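Local coordinates for probable outer membrane protein (Pseudomonas aeruginosa, PDB 3DWO) that probably carries long-chain fatty acids and related hydrophobic compounds across the outer membrane as a FadL-type beta-barrel channel, at residues P81-N86 and D127-G132; K235-L240 and R281-A286; L228-H233 and A288-V293. All coordinates share one frame; numbering follows the deposited sequence.

Interaction 1 of 3, residues P81-N86 and D127-G132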
loop_
_atom_site.group_PDB
_atom_site.type_symbol
_atom_site.label_atom_id
_atom_site.label_comp_id
_atom_site.label_asym_id
_atom_site.label_seq_id
_atom_site.Cartn_x
_atom_site.Cartn_y
_atom_site.Cartn_z
ATOM N N PRO A 81 -20.259 -20.202 27.033
ATOM C CA PRO A 81 -19.709 -19.107 27.839
ATOM C C PRO A 81 -19.495 -17.792 27.090
ATOM O O PRO A 81 -19.085 -17.778 25.930
ATOM C CB PRO A 81 -18.404 -19.698 28.371
ATOM C CG PRO A 81 -18.005 -20.652 27.287
ATOM C CD PRO A 81 -19.312 -21.328 26.964
ATOM N N GLU A 82 -19.784 -16.687 27.767
ATOM C CA GLU A 82 -19.611 -15.373 27.179
ATOM C C GLU A 82 -18.127 -15.036 27.135
ATOM O O GLU A 82 -17.376 -15.359 28.053
ATOM C CB GLU A 82 -20.366 -14.329 28.003
ATOM C CG GLU A 82 -21.874 -14.488 27.939
ATOM C CD GLU A 82 -22.605 -13.574 28.902
ATOM O OE1 GLU A 82 -22.286 -12.365 28.936
ATOM O OE2 GLU A 82 -23.507 -14.064 29.621
ATOM N N LEU A 83 -17.703 -14.400 26.053
ATOM C CA LEU A 83 -16.308 -14.018 25.894
ATOM C C LEU A 83 -16.164 -12.524 26.106
ATOM O O LEU A 83 -17.123 -11.772 25.944
ATOM C CB LEU A 83 -15.818 -14.362 24.487
ATOM C CG LEU A 83 -15.654 -15.828 24.101
ATOM C CD1 LEU A 83 -15.324 -15.923 22.622
ATOM C CD2 LEU A 83 -14.546 -16.449 24.935
ATOM N N GLY A 84 -14.966 -12.094 26.475
ATOM C CA GLY A 84 -14.738 -10.675 26.664
ATOM C C GLY A 84 -14.183 -10.143 25.355
ATOM O O GLY A 84 -13.807 -10.919 24.474
ATOM N N THR A 85 -14.138 -8.827 25.200
ATOM C CA THR A 85 -13.597 -8.268 23.973
ATOM C C THR A 85 -12.359 -7.458 24.332
ATOM O O THR A 85 -11.918 -7.493 25.472
ATOM C CB THR A 85 -14.652 -7.403 23.232
ATOM O OG1 THR A 85 -14.116 -6.990 21.969
ATOM C CG2 THR A 85 -15.034 -6.178 24.056
ATOM N N ASN A 86 -11.795 -6.730 23.377
ATOM C CA ASN A 86 -10.582 -5.965 23.640
ATOM C C ASN A 86 -10.361 -4.883 22.585
ATOM O O ASN A 86 -11.152 -4.747 21.646
ATOM C CB ASN A 86 -9.384 -6.920 23.663
ATOM C CG ASN A 86 -9.212 -7.657 22.338
ATOM O OD1 ASN A 86 -8.881 -7.051 21.327
ATOM N ND2 ASN A 86 -9.452 -8.961 22.343
ATOM N N ASP A 127 -6.817 -8.524 16.849
ATOM C CA ASP A 127 -7.211 -9.711 17.588
ATOM C C ASP A 127 -8.616 -10.065 17.093
ATOM O O ASP A 127 -9.491 -9.208 17.042
ATOM C CB ASP A 127 -7.216 -9.413 19.088
ATOM C CG ASP A 127 -7.598 -10.618 19.915
ATOM O OD1 ASP A 127 -8.810 -10.908 20.045
ATOM O OD2 ASP A 127 -6.674 -11.289 20.426
ATOM N N PRO A 128 -8.844 -11.332 16.721
ATOM C CA PRO A 128 -10.122 -11.849 16.209
ATOM C C PRO A 128 -11.374 -11.516 17.003
ATOM O O PRO A 128 -12.454 -11.392 16.438
ATOM C CB PRO A 128 -9.882 -13.355 16.140
ATOM C CG PRO A 128 -8.413 -13.439 15.873
ATOM C CD PRO A 128 -7.862 -12.424 16.840
ATOM N N ASN A 129 -11.240 -11.378 18.315
ATOM C CA ASN A 129 -12.406 -11.079 19.120
ATOM C C ASN A 129 -12.462 -9.638 19.612
ATOM O O ASN A 129 -13.182 -9.341 20.566
ATOM C CB ASN A 129 -12.483 -12.041 20.306
ATOM C CG ASN A 129 -13.906 -12.441 20.626
ATOM O OD1 ASN A 129 -14.620 -12.975 19.765
ATOM N ND2 ASN A 129 -14.340 -12.175 21.856
ATOM N N TRP A 130 -11.727 -8.741 18.954
ATOM C CA TRP A 130 -11.723 -7.344 19.373
ATOM C C TRP A 130 -13.052 -6.646 19.074
ATOM O O TRP A 130 -13.850 -7.116 18.267
ATOM C CB TRP A 130 -10.537 -6.579 18.745
ATOM C CG TRP A 130 -10.722 -6.079 17.336
ATOM C CD1 TRP A 130 -10.960 -6.828 16.212
ATOM C CD2 TRP A 130 -10.612 -4.721 16.894
ATOM N NE1 TRP A 130 -10.997 -6.018 15.103
ATOM C CE2 TRP A 130 -10.787 -4.720 15.492
ATOM C CE3 TRP A 130 -10.380 -3.501 17.547
ATOM C CZ2 TRP A 130 -10.738 -3.545 14.728
ATOM C CZ3 TRP A 130 -10.332 -2.333 16.788
ATOM C CH2 TRP A 130 -10.511 -2.366 15.391
ATOM N N LYS A 131 -13.277 -5.521 19.744
ATOM C CA LYS A 131 -14.513 -4.758 19.621
ATOM C C LYS A 131 -14.846 -4.276 18.213
ATOM O O LYS A 131 -15.999 -3.970 17.919
ATOM C CB LYS A 131 -14.475 -3.559 20.566
ATOM C CG LYS A 131 -13.470 -2.481 20.170
ATOM C CD LYS A 131 -13.471 -1.331 21.190
ATOM C CE LYS A 131 -12.905 -1.774 22.536
ATOM N NZ LYS A 131 -12.928 -0.678 23.545
ATOM N N GLY A 132 -13.837 -4.187 17.357
ATOM C CA GLY A 132 -14.077 -3.754 15.992
ATOM C C GLY A 132 -14.079 -4.904 14.996
ATOM O O GLY A 132 -13.937 -4.676 13.796
#

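Interaction 2 of 3, residues K235-L240 and R281-A286. With SO4 (sulfate ion), chain B.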
loop_
_atom_site.group_PDB
_atom_site.type_symbol
_atom_site.label_atom_id
_atom_site.label_comp_id
_atom_site.label_asym_id
_atom_site.label_seq_id
_atom_site.Cartn_x
_atom_site.Cartn_y
_atom_site.Cartn_z
ATOM N N LYS A 235 -2.592 4.074 -14.409
ATOM C CA LYS A 235 -3.320 3.196 -13.505
ATOM C C LYS A 235 -3.247 1.786 -14.068
ATOM O O LYS A 235 -3.292 1.594 -15.286
ATOM C CB LYS A 235 -4.786 3.623 -13.403
ATOM C CG LYS A 235 -5.643 2.662 -12.599
ATOM C CD LYS A 235 -6.997 3.257 -12.297
ATOM C CE LYS A 235 -7.796 3.481 -13.561
ATOM N NZ LYS A 235 -9.044 4.222 -13.259
ATOM N N ILE A 236 -3.134 0.800 -13.188
ATOM C CA ILE A 236 -3.061 -0.579 -13.635
ATOM C C ILE A 236 -4.359 -1.308 -13.290
ATOM O O ILE A 236 -4.661 -1.534 -12.109
ATOM C CB ILE A 236 -1.866 -1.318 -12.976
ATOM C CG1 ILE A 236 -0.564 -0.558 -13.250
ATOM C CG2 ILE A 236 -1.768 -2.739 -13.517
ATOM C CD1 ILE A 236 0.678 -1.226 -12.666
ATOM N N ARG A 237 -5.133 -1.645 -14.324
ATOM C CA ARG A 237 -6.386 -2.366 -14.145
ATOM C C ARG A 237 -6.011 -3.662 -13.443
ATOM O O ARG A 237 -5.131 -4.398 -13.898
ATOM C CB ARG A 237 -7.032 -2.647 -15.498
ATOM C CG ARG A 237 -7.419 -1.387 -16.250
ATOM C CD ARG A 237 -8.927 -1.252 -16.371
ATOM N NE ARG A 237 -9.559 -0.770 -15.147
ATOM C CZ ARG A 237 -10.849 -0.930 -14.865
ATOM N NH1 ARG A 237 -11.643 -1.567 -15.720
ATOM N NH2 ARG A 237 -11.350 -0.446 -13.733
ATOM N N ASN A 238 -6.695 -3.949 -12.344
ATOM C CA ASN A 238 -6.340 -5.105 -11.543
ATOM C C ASN A 238 -7.553 -5.749 -10.857
ATOM O O ASN A 238 -7.932 -5.369 -9.747
ATOM C CB ASN A 238 -5.296 -4.618 -10.526
ATOM C CG ASN A 238 -4.604 -5.737 -9.786
ATOM O OD1 ASN A 238 -4.443 -6.848 -10.297
ATOM N ND2 ASN A 238 -4.164 -5.436 -8.573
ATOM N N LYS A 239 -8.157 -6.720 -11.535
ATOM C CA LYS A 239 -9.310 -7.430 -11.000
ATOM C C LYS A 239 -8.822 -8.690 -10.300
ATOM O O LYS A 239 -8.418 -9.655 -10.951
ATOM C CB LYS A 239 -10.272 -7.804 -12.127
ATOM C CG LYS A 239 -11.488 -8.604 -11.685
ATOM C CD LYS A 239 -12.438 -8.794 -12.862
ATOM C CE LYS A 239 -13.659 -9.616 -12.491
ATOM N NZ LYS A 239 -14.568 -9.769 -13.668
ATOM N N LEU A 240 -8.850 -8.670 -8.971
ATOM C CA LEU A 240 -8.404 -9.805 -8.175
ATOM C C LEU A 240 -9.440 -10.925 -8.225
ATOM O O LEU A 240 -10.648 -10.680 -8.163
ATOM C CB LEU A 240 -8.165 -9.363 -6.725
ATOM C CG LEU A 240 -6.885 -8.581 -6.394
ATOM C CD1 LEU A 240 -6.535 -7.596 -7.490
ATOM C CD2 LEU A 240 -7.077 -7.859 -5.066
ATOM N N ARG A 281 -12.143 -5.730 -7.699
ATOM C CA ARG A 281 -11.229 -4.840 -8.408
ATOM C C ARG A 281 -10.401 -4.076 -7.388
ATOM O O ARG A 281 -10.909 -3.675 -6.342
ATOM C CB ARG A 281 -11.982 -3.813 -9.266
ATOM C CG ARG A 281 -12.739 -4.379 -10.449
ATOM C CD ARG A 281 -12.872 -3.318 -11.539
ATOM N NE ARG A 281 -11.592 -3.095 -12.201
ATOM C CZ ARG A 281 -11.163 -3.798 -13.244
ATOM N NH1 ARG A 281 -11.922 -4.764 -13.754
ATOM N NH2 ARG A 281 -9.965 -3.555 -13.766
ATOM N N LEU A 282 -9.125 -3.881 -7.702
ATOM C CA LEU A 282 -8.215 -3.144 -6.834
ATOM C C LEU A 282 -7.141 -2.571 -7.758
ATOM O O LEU A 282 -5.972 -2.955 -7.700
ATOM C CB LEU A 282 -7.599 -4.081 -5.788
ATOM C CG LEU A 282 -6.994 -3.511 -4.493
ATOM C CD1 LEU A 282 -5.812 -2.628 -4.813
ATOM C CD2 LEU A 282 -8.035 -2.718 -3.732
ATOM N N ASP A 283 -7.557 -1.660 -8.634
ATOM C CA ASP A 283 -6.638 -1.042 -9.584
ATOM C C ASP A 283 -5.523 -0.279 -8.882
ATOM O O ASP A 283 -5.760 0.424 -7.897
ATOM C CB ASP A 283 -7.382 -0.074 -10.513
ATOM C CG ASP A 283 -8.421 -0.764 -11.383
ATOM O OD1 ASP A 283 -8.376 -2.008 -11.532
ATOM O OD2 ASP A 283 -9.282 -0.048 -11.938
ATOM N N ILE A 284 -4.304 -0.426 -9.387
ATOM C CA ILE A 284 -3.173 0.289 -8.821
ATOM C C ILE A 284 -3.297 1.705 -9.375
ATOM O O ILE A 284 -3.238 1.916 -10.586
ATOM C CB ILE A 284 -1.844 -0.351 -9.257
ATOM C CG1 ILE A 284 -1.841 -1.830 -8.856
ATOM C CG2 ILE A 284 -0.670 0.366 -8.595
ATOM C CD1 ILE A 284 -0.589 -2.583 -9.260
ATOM N N PRO A 285 -3.474 2.697 -8.494
ATOM C CA PRO A 285 -3.621 4.096 -8.901
ATOM C C PRO A 285 -2.505 4.698 -9.747
ATOM O O PRO A 285 -1.332 4.374 -9.587
ATOM C CB PRO A 285 -3.803 4.826 -7.570
ATOM C CG PRO A 285 -3.020 3.985 -6.623
ATOM C CD PRO A 285 -3.392 2.587 -7.027
ATOM N N ALA A 286 -2.903 5.579 -10.658
ATOM C CA ALA A 286 -1.972 6.274 -11.530
ATOM C C ALA A 286 -1.333 7.379 -10.707
ATOM O O ALA A 286 -1.919 7.851 -9.736
ATOM C CB ALA A 286 -2.720 6.886 -12.716
HETATM S S SO4 B . -15.752 -5.438 -12.522
HETATM O O1 SO4 B . -16.858 -5.159 -13.458
HETATM O O2 SO4 B . -15.655 -4.334 -11.547
HETATM O O3 SO4 B . -14.497 -5.543 -13.289
HETATM O O4 SO4 B . -16.004 -6.701 -11.801
#

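Interaction 3 of 3, residues L228-H233 and A288-V293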
loop_
_atom_site.group_PDB
_atom_site.type_symbol
_atom_site.label_atom_id
_atom_site.label_comp_id
_atom_site.label_asym_id
_atom_site.label_seq_id
_atom_site.Cartn_x
_atom_site.Cartn_y
_atom_site.Cartn_z
ATOM N N LEU A 228 15.778 18.229 -14.483
ATOM C CA LEU A 228 14.353 18.208 -14.212
ATOM C C LEU A 228 13.773 16.937 -14.798
ATOM O O LEU A 228 14.238 16.451 -15.830
ATOM C CB LEU A 228 13.669 19.420 -14.840
ATOM C CG LEU A 228 14.003 20.795 -14.256
ATOM C CD1 LEU A 228 13.278 21.870 -15.050
ATOM C CD2 LEU A 228 13.581 20.853 -12.798
ATOM N N GLY A 229 12.758 16.394 -14.139
ATOM C CA GLY A 229 12.157 15.176 -14.634
ATOM C C GLY A 229 10.670 15.070 -14.384
ATOM O O GLY A 229 10.152 15.509 -13.354
ATOM N N PHE A 230 9.975 14.500 -15.359
ATOM C CA PHE A 230 8.550 14.285 -15.250
ATOM C C PHE A 230 8.317 12.814 -15.539
ATOM O O PHE A 230 8.759 12.295 -16.569
ATOM C CB PHE A 230 7.776 15.122 -16.262
ATOM C CG PHE A 230 6.295 14.945 -16.160
ATOM C CD1 PHE A 230 5.589 15.518 -15.110
ATOM C CD2 PHE A 230 5.613 14.149 -17.073
ATOM C CE1 PHE A 230 4.222 15.301 -14.967
ATOM C CE2 PHE A 230 4.246 13.922 -16.940
ATOM C CZ PHE A 230 3.549 14.499 -15.885
ATOM N N ALA A 231 7.630 12.139 -14.627
ATOM C CA ALA A 231 7.355 10.724 -14.798
ATOM C C ALA A 231 5.879 10.447 -14.597
ATOM O O ALA A 231 5.236 11.026 -13.719
ATOM C CB ALA A 231 8.184 9.906 -13.806
ATOM N N TYR A 232 5.338 9.562 -15.423
ATOM C CA TYR A 232 3.940 9.205 -15.307
ATOM C C TYR A 232 3.753 7.697 -15.321
ATOM O O TYR A 232 4.257 7.000 -16.208
ATOM C CB TYR A 232 3.126 9.815 -16.444
ATOM C CG TYR A 232 1.650 9.517 -16.322
ATOM C CD1 TYR A 232 0.861 10.189 -15.389
ATOM C CD2 TYR A 232 1.049 8.533 -17.106
ATOM C CE1 TYR A 232 -0.494 9.888 -15.240
ATOM C CE2 TYR A 232 -0.304 8.225 -16.964
ATOM C CZ TYR A 232 -1.065 8.908 -16.028
ATOM O OH TYR A 232 -2.398 8.611 -15.879
ATOM N N HIS A 233 3.036 7.200 -14.318
ATOM C CA HIS A 233 2.728 5.780 -14.205
ATOM C C HIS A 233 1.218 5.670 -14.329
ATOM O O HIS A 233 0.477 6.187 -13.492
ATOM C CB HIS A 233 3.206 5.223 -12.860
ATOM C CG HIS A 233 4.687 5.010 -12.792
ATOM N ND1 HIS A 233 5.590 6.052 -12.763
ATOM C CD2 HIS A 233 5.425 3.874 -12.792
ATOM C CE1 HIS A 233 6.819 5.568 -12.749
ATOM N NE2 HIS A 233 6.747 4.249 -12.767
ATOM N N ALA A 288 1.902 10.754 -10.959
ATOM C CA ALA A 288 2.885 11.513 -11.714
ATOM C C ALA A 288 3.804 12.212 -10.729
ATOM O O ALA A 288 3.361 12.666 -9.676
ATOM C CB ALA A 288 2.182 12.543 -12.599
ATOM N N SER A 289 5.082 12.297 -11.068
ATOM C CA SER A 289 6.034 12.955 -10.186
ATOM C C SER A 289 6.945 13.911 -10.938
ATOM O O SER A 289 7.379 13.636 -12.058
ATOM C CB SER A 289 6.870 11.911 -9.436
ATOM O OG SER A 289 7.422 10.962 -10.330
ATOM N N LEU A 290 7.213 15.049 -10.311
ATOM C CA LEU A 290 8.076 16.067 -10.884
ATOM C C LEU A 290 9.334 16.075 -10.017
ATOM O O LEU A 290 9.247 16.275 -8.809
ATOM C CB LEU A 290 7.373 17.428 -10.830
ATOM C CG LEU A 290 7.845 18.563 -11.748
ATOM C CD1 LEU A 290 9.297 18.918 -11.445
ATOM C CD2 LEU A 290 7.687 18.139 -13.201
ATOM N N ASP A 291 10.495 15.838 -10.624
ATOM C CA ASP A 291 11.749 15.819 -9.876
ATOM C C ASP A 291 12.757 16.864 -10.349
ATOM O O ASP A 291 12.860 17.164 -11.542
ATOM C CB ASP A 291 12.386 14.433 -9.953
ATOM C CG ASP A 291 11.461 13.340 -9.463
ATOM O OD1 ASP A 291 11.029 13.403 -8.291
ATOM O OD2 ASP A 291 11.166 12.416 -10.249
ATOM N N TRP A 292 13.508 17.403 -9.396
ATOM C CA TRP A 292 14.514 18.414 -9.675
ATOM C C TRP A 292 15.754 18.194 -8.821
ATOM O O TRP A 292 15.679 18.132 -7.596
ATOM C CB TRP A 292 13.941 19.810 -9.411
ATOM C CG TRP A 292 14.932 20.927 -9.590
ATOM C CD1 TRP A 292 15.863 21.050 -10.583
ATOM C CD2 TRP A 292 15.061 22.100 -8.775
ATOM N NE1 TRP A 292 16.561 22.227 -10.440
ATOM C CE2 TRP A 292 16.090 22.890 -9.338
ATOM C CE3 TRP A 292 14.407 22.561 -7.624
ATOM C CZ2 TRP A 292 16.482 24.119 -8.789
ATOM C CZ3 TRP A 292 14.797 23.784 -7.076
ATOM C CH2 TRP A 292 15.827 24.547 -7.662
ATOM N N VAL A 293 16.897 18.068 -9.479
ATOM C CA VAL A 293 18.154 17.870 -8.779
ATOM C C VAL A 293 19.136 18.963 -9.180
ATOM O O VAL A 293 19.454 19.136 -10.358
ATOM C CB VAL A 293 18.760 16.486 -9.098
ATOM C CG1 VAL A 293 20.145 16.365 -8.487
ATOM C CG2 VAL A 293 17.856 15.392 -8.547
#

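Interaction 1 of 3, residues P81-N86 and D127-G132
Asp127 OD1 is gripped by two N-H groups that reach it from opposite faces of the carboxylate plane. Across the contact Asn86 ND2 comes from above that plane at 3.1 Å from OD1, with a fairly straight N-H path of 164°, the amide standing almost perpendicular to the carboxylate. The second donor is the backbone N of Asn129, 3.0 Å from Asp127 OD1, which closes an Asx turn. This turn overlies a type I beta turn from Asp127 to Trp130, closed by the bond from Trp130 N to Asp127 O. The carbonyl end of the Asn86 amide, OD1, accepts from the backbone N of Gly88, so both ends of the amide are held and its rotation is fixed.

Both segments lie in loops. Residues 81-86 belong to the connection from strand 44-63 to strand 93-105, while residues 127-132 follow strand 110-125 and precede strand 138-153; the contact joins these two connections of the FadL-family barrel at its surface. Thr85 places OG1 opposite its own backbone N (chi1 -174°), and from there the hydroxyl donates in plane to a lone pair of Asn129 O, 2.9 Å away. Next to it, Lys131 N gives a nearly linear bond to Asn86 O, at 3.0 Å, while the aliphatic part of the Lys131 side chain passes beside the same oxygen before NZ bonds to Gly60 O. Farther back along the loop, Asn129 ND2 donates to Gly84 O at 3.0 Å in a more bent bond (139°), and also to Gly72 O. Trp130 turns its indole away from 81-86, stacks on Trp126 and bonds through NE1 to Ala136 O.

Interaction 2 of 3, residues K235-L240 and R281-A286
Arg237 lays its guanidinium flat on that of Arg281, with centres 3.3 Å apart and planes 19° from parallel. Asp283 binds both: its OD2 takes NH2 of Arg237 at 2.8 Å through the syn lone pair, and its OD1 takes NH2 of Arg281 at 3.1 Å, also on the syn side. Bends at chi2 and chi3 fold the Arg237 chain back so that its head overlies the neighbour. OD1 has a further donor, the backbone N of Asn238 at 2.7 Å.

Under these charges a break in strand 226-248 faces the loop between strands 275-281 and 287-295 in the barrel wall. Ile236 and Ile284 exchange two bonds as a single antiparallel bridge, Leu282 N returns to Asn238 O at 2.8 Å, and Lys239 pairs with Arg281 as a non-hydrogen-bonded pair. Ile236 and Ile284 lie side by side, CB to CB 3.8 Å, and Ile284 also touches Met4 near the N-terminus and Met120 of strand 110-125.

Asp283, bonded to both guanidiniums, probably offsets part of the repulsion between the stacked cations; in the crystal a sulfate, probably from the crystallisation liquor, adds a second anion through O3 at the edge of Arg281, bonded to NH1.

Interaction 3 of 3, residues L228-H233 and A288-V293
Gly229 pairs with Asp291, and Ala231 with Ser289, as hydrogen-bonded antiparallel pairs. Each pair exchanges two bonds, among them Gly229 N to Asp291 O at 2.7 Å and Ser289 N to Ala231 O at 2.9 Å. The intervening non-hydrogen-bonded pairs are Leu228 with Trp292, Phe230 with Leu290 and Tyr232 with Ala288. CA-H...O contacts add to the seam, as from Ala288 CA to Ala231 O at 3.1 Å. This regular antiparallel pairing of strands 226-248 and 287-295 forms part of the barrel wall.

Apolar contacts lie on the face that carries Phe230, Tyr232 and Leu290. Phe230 swings CG to the side of its carbonyl carbon, opposite the backbone N (chi1 -179°), which sets CZ 4.1 Å from Ala288 CB. Leu290 brings CD2 to the edge of the Phe230 ring, in its plane, 3.9 Å from CD1, and the two side chains meet at about a right angle. The methyl of Ala288 sits likewise at the edge of the Tyr232 ring, 3.9 Å from CD1. Trp292 NE1 bonds to Asp226 OD1.

The other face carries Ser289 and Asp291 beside Ala231: Ser289 OG packs against Ala231 CB at 3.7 Å, while Asp291 OD1 bonds to Ser305 OG and its side chain touches Leu22.

Phe230, Leu290 and Trp292 thus lie on the surface, as expected toward lipid, whereas Ala231, Ser289 and Asp291 are buried on the face that probably looks to the barrel interior.

Strand 226-248 serves both interaction 2 and interaction 3, whose centres are 22 Å apart. They touch where Ala286 CB packs 3.4 Å from His233 O, so the regular pairing of 228-233 with 288-293 passes into the broken, charge-bridged pairing of 235-240 with 281-286. In sequence, interaction 2 is nested inside the loop that interaction 3 closes. Interaction 1 stands apart, its nearest atoms about 19 Å from interaction 2 and about 32 Å from interaction 3, which lies on the opposite side of the chain's centre. Bound detergent is found about 4 Å from the Leu240 side chain and, separately considered, about 4 Å from that of Phe230, but about 12 Å from that of Trp130.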